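Local structure of N-acyl-D-glutamate deacylase (Bordetella bronchiseptica, 3GIP) at residues Leu149-Met154 with Ala168-Leu173. The protein hydrolyses N-acyl-D-glutamate to D-glutamate and a carboxylate, probably with the help of its bound zinc, as an amidohydrolase-superfamily enzyme. Numbering follows the deposited sequence.
Sequences LRLAAM and AMQDML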
ATOM      1  N   LEU A 149      15.897   9.980  -1.685  1.00 15.87           N
ATOM      2  CA  LEU A 149      17.332   9.791  -1.865  1.00 15.62           C
ATOM      3  C   LEU A 149      17.910  10.870  -2.767  1.00 16.94           C
ATOM      4  O   LEU A 149      18.925  11.481  -2.431  1.00 17.39           O
ATOM      5  CB  LEU A 149      17.623   8.403  -2.444  1.00 15.53           C
ATOM      6  CG  LEU A 149      17.218   7.233  -1.542  1.00 14.30           C
ATOM      7  CD1 LEU A 149      17.549   5.924  -2.239  1.00 15.13           C
ATOM      8  CD2 LEU A 149      17.946   7.318  -0.205  1.00 16.39           C
ATOM      9  N   ARG A 150      17.267  11.110  -3.906  1.00 15.94           N
ATOM     10  CA  ARG A 150      17.736  12.135  -4.828  1.00 15.83           C
ATOM     11  C   ARG A 150      17.677  13.525  -4.200  1.00 16.03           C
ATOM     12  O   ARG A 150      18.627  14.300  -4.305  1.00 16.72           O
ATOM     13  CB  ARG A 150      16.906  12.142  -6.118  1.00 17.10           C
ATOM     14  CG  ARG A 150      17.526  11.369  -7.263  1.00 18.01           C
ATOM     15  CD  ARG A 150      16.938  11.791  -8.606  1.00 17.72           C
ATOM     16  NE  ARG A 150      17.740  11.279  -9.713  1.00 17.46           N
ATOM     17  CZ  ARG A 150      18.267  12.035 -10.669  1.00 18.17           C
ATOM     18  NH1 ARG A 150      18.074  13.346 -10.666  1.00 18.97           N
ATOM     19  NH2 ARG A 150      19.012  11.483 -11.617  1.00 19.86           N
ATOM     20  N   LEU A 151      16.560  13.839  -3.552  1.00 15.58           N
ATOM     21  CA  LEU A 151      16.391  15.154  -2.939  1.00 15.60           C
ATOM     22  C   LEU A 151      17.326  15.390  -1.762  1.00 16.34           C
ATOM     23  O   LEU A 151      17.616  16.536  -1.413  1.00 17.11           O
ATOM     24  CB  LEU A 151      14.945  15.343  -2.481  1.00 16.45           C
ATOM     25  CG  LEU A 151      13.890  15.291  -3.589  1.00 16.60           C
ATOM     26  CD1 LEU A 151      12.508  15.328  -2.964  1.00 18.47           C
ATOM     27  CD2 LEU A 151      14.086  16.452  -4.557  1.00 17.76           C
ATOM     28  N   ALA A 152      17.795  14.308  -1.153  1.00 16.32           N
ATOM     29  CA  ALA A 152      18.690  14.412  -0.007  1.00 16.49           C
ATOM     30  C   ALA A 152      20.161  14.411  -0.404  1.00 18.44           C
ATOM     31  O   ALA A 152      21.004  14.961   0.312  1.00 18.12           O
ATOM     32  CB  ALA A 152      18.418  13.265   0.963  1.00 18.22           C
ATOM     33  N   ALA A 153      20.468  13.809  -1.548  1.00 16.09           N
ATOM     34  CA  ALA A 153      21.848  13.704  -2.002  1.00 16.51           C
ATOM     35  C   ALA A 153      22.263  14.661  -3.110  1.00 17.55           C
ATOM     36  O   ALA A 153      23.456  14.901  -3.304  1.00 19.70           O
ATOM     37  CB  ALA A 153      22.129  12.266  -2.442  1.00 18.28           C
ATOM     38  N   MET A 154      21.295  15.220  -3.829  1.00 18.10           N
ATOM     39  CA  MET A 154      21.625  16.096  -4.946  1.00 18.41           C
ATOM     40  C   MET A 154      21.248  17.570  -4.831  1.00 20.49           C
ATOM     41  O   MET A 154      20.076  17.922  -4.683  1.00 19.97           O
ATOM     42  CB  MET A 154      21.022  15.518  -6.226  1.00 18.55           C
ATOM     43  CG  MET A 154      21.557  14.138  -6.565  1.00 19.07           C
ATOM     44  SD  MET A 154      20.707  13.366  -7.949  1.00 20.11           S
ATOM     45  CE  MET A 154      21.437  14.234  -9.319  1.00 19.53           C
ATOM     46  N   ALA A 168      26.403   8.295  -2.661  1.00 17.44           N
ATOM     47  CA  ALA A 168      25.739   8.848  -1.485  1.00 17.94           C
ATOM     48  C   ALA A 168      24.337   8.260  -1.363  1.00 17.40           C
ATOM     49  O   ALA A 168      23.895   7.903  -0.272  1.00 18.96           O
ATOM     50  CB  ALA A 168      25.660  10.362  -1.585  1.00 18.24           C
ATOM     51  N   MET A 169      23.637   8.159  -2.487  1.00 18.44           N
ATOM     52  CA  MET A 169      22.293   7.598  -2.465  1.00 17.72           C
ATOM     53  C   MET A 169      22.347   6.126  -2.071  1.00 17.82           C
ATOM     54  O   MET A 169      21.495   5.641  -1.324  1.00 17.49           O
ATOM     55  CB  MET A 169      21.618   7.762  -3.830  1.00 18.13           C
ATOM     56  CG  MET A 169      21.315   9.212  -4.188  1.00 18.07           C
ATOM     57  SD  MET A 169      20.241   9.394  -5.635  1.00 17.05           S
ATOM     58  CE  MET A 169      21.439   9.265  -6.948  1.00 17.08           C
ATOM     59  N   GLN A 170      23.359   5.416  -2.558  1.00 16.91           N
ATOM     60  CA  GLN A 170      23.503   4.010  -2.220  1.00 17.31           C
ATOM     61  C   GLN A 170      23.826   3.848  -0.737  1.00 17.10           C
ATOM     62  O   GLN A 170      23.302   2.952  -0.078  1.00 17.63           O
ATOM     63  CB  GLN A 170      24.582   3.362  -3.093  1.00 16.57           C
ATOM     64  CG  GLN A 170      24.079   3.035  -4.492  1.00 18.44           C
ATOM     65  CD  GLN A 170      25.146   2.474  -5.404  1.00 19.03           C
ATOM     66  OE1 GLN A 170      26.038   1.738  -4.970  1.00 23.03           O
ATOM     67  NE2 GLN A 170      25.049   2.798  -6.685  1.00 16.21           N
ATOM     68  N   ASP A 171      24.674   4.727  -0.208  1.00 17.62           N
ATOM     69  CA  ASP A 171      25.030   4.658   1.205  1.00 17.62           C
ATOM     70  C   ASP A 171      23.825   4.993   2.079  1.00 17.48           C
ATOM     71  O   ASP A 171      23.635   4.395   3.142  1.00 18.58           O
ATOM     72  CB  ASP A 171      26.184   5.615   1.522  1.00 18.62           C
ATOM     73  CG  ASP A 171      27.501   5.165   0.914  1.00 21.70           C
ATOM     74  OD1 ASP A 171      27.644   3.958   0.629  1.00 21.46           O
ATOM     75  OD2 ASP A 171      28.399   6.017   0.735  1.00 22.32           O
ATOM     76  N   MET A 172      23.013   5.948   1.628  1.00 17.67           N
ATOM     77  CA  MET A 172      21.813   6.332   2.366  1.00 18.71           C
ATOM     78  C   MET A 172      20.851   5.149   2.367  1.00 18.09           C
ATOM     79  O   MET A 172      20.210   4.854   3.375  1.00 18.27           O
ATOM     80  CB  MET A 172      21.138   7.539   1.714  1.00 19.88           C
ATOM     81  CG  MET A 172      21.933   8.833   1.803  1.00 23.70           C
ATOM     82  SD  MET A 172      21.012  10.229   1.115  1.00 25.47           S
ATOM     83  CE  MET A 172      20.052  10.701   2.523  1.00 30.62           C
ATOM     84  N   LEU A 173      20.754   4.472   1.229  1.00 17.88           N
ATOM     85  CA  LEU A 173      19.878   3.313   1.127  1.00 18.19           C
ATOM     86  C   LEU A 173      20.397   2.212   2.042  1.00 17.91           C
ATOM     87  O   LEU A 173      19.628   1.582   2.768  1.00 17.73           O
ATOM     88  CB  LEU A 173      19.821   2.805  -0.316  1.00 17.13           C
ATOM     89  CG  LEU A 173      19.140   1.445  -0.508  1.00 18.46           C
ATOM     90  CD1 LEU A 173      17.730   1.479   0.071  1.00 18.90           C
ATOM     91  CD2 LEU A 173      19.107   1.099  -1.980  1.00 18.76           C
TER
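Leu149 O takes the helical hydrogen bond of Ala153 N (2.9 Å) and a weak second one from Ala152 N, and Met169 of helix 163-179 lays its CG against the same oxygen at 3.7 Å. From there Met169 runs over the surface made by Leu149, Arg150 and Ala153: its CG also meets Ala153 CB at 3.6 Å, while SD lies 3.7 Å from Arg150 CG. With CG set beside the backbone N (chi1 -68°) and the chain extended at chi2, the sulfur is carried past the carbonyl to Arg150; the bend at chi3 then brings CE toward Met154 SD. Met169 thus rests on the aliphatic stem of the arginine, whereas Met154 SD lies over its flat end, 3.7 Å above one face of the Arg150 guanidinium and displaced from the centre of the group. That charged group finds its partners beyond the helix pair, in a salt bridge to Glu200 of helix 198-210 and a hydrogen bond to Ala159 O.

One turn along helix 163-179, Met172 works the other flank. Met172 and Leu149 lie alongside each other, pointing opposite ways, with Leu149 CD2 reaching Met172 CB at 3.7 Å, and the methyl CE of Met172 is pressed tightly on Ala152 CB (3.4 Å). Ala153 CB also meets the methyl of Ala168. Leu149 approaches Leu173 as well, and both rest on Val144 of strand 139-145, so the contact adjoins the barrel strand.

The short segments cross at 119° with their axes 9.5 Å apart, an approach bridged by methionine, leucine and alanine side chains. Helix 146-153, at the C-terminal end of strand 139-145, here packs on helix 163-179, which leads on to the parallel strand 183-187, within one beta-to-beta connection of the amidohydrolase TIM barrel.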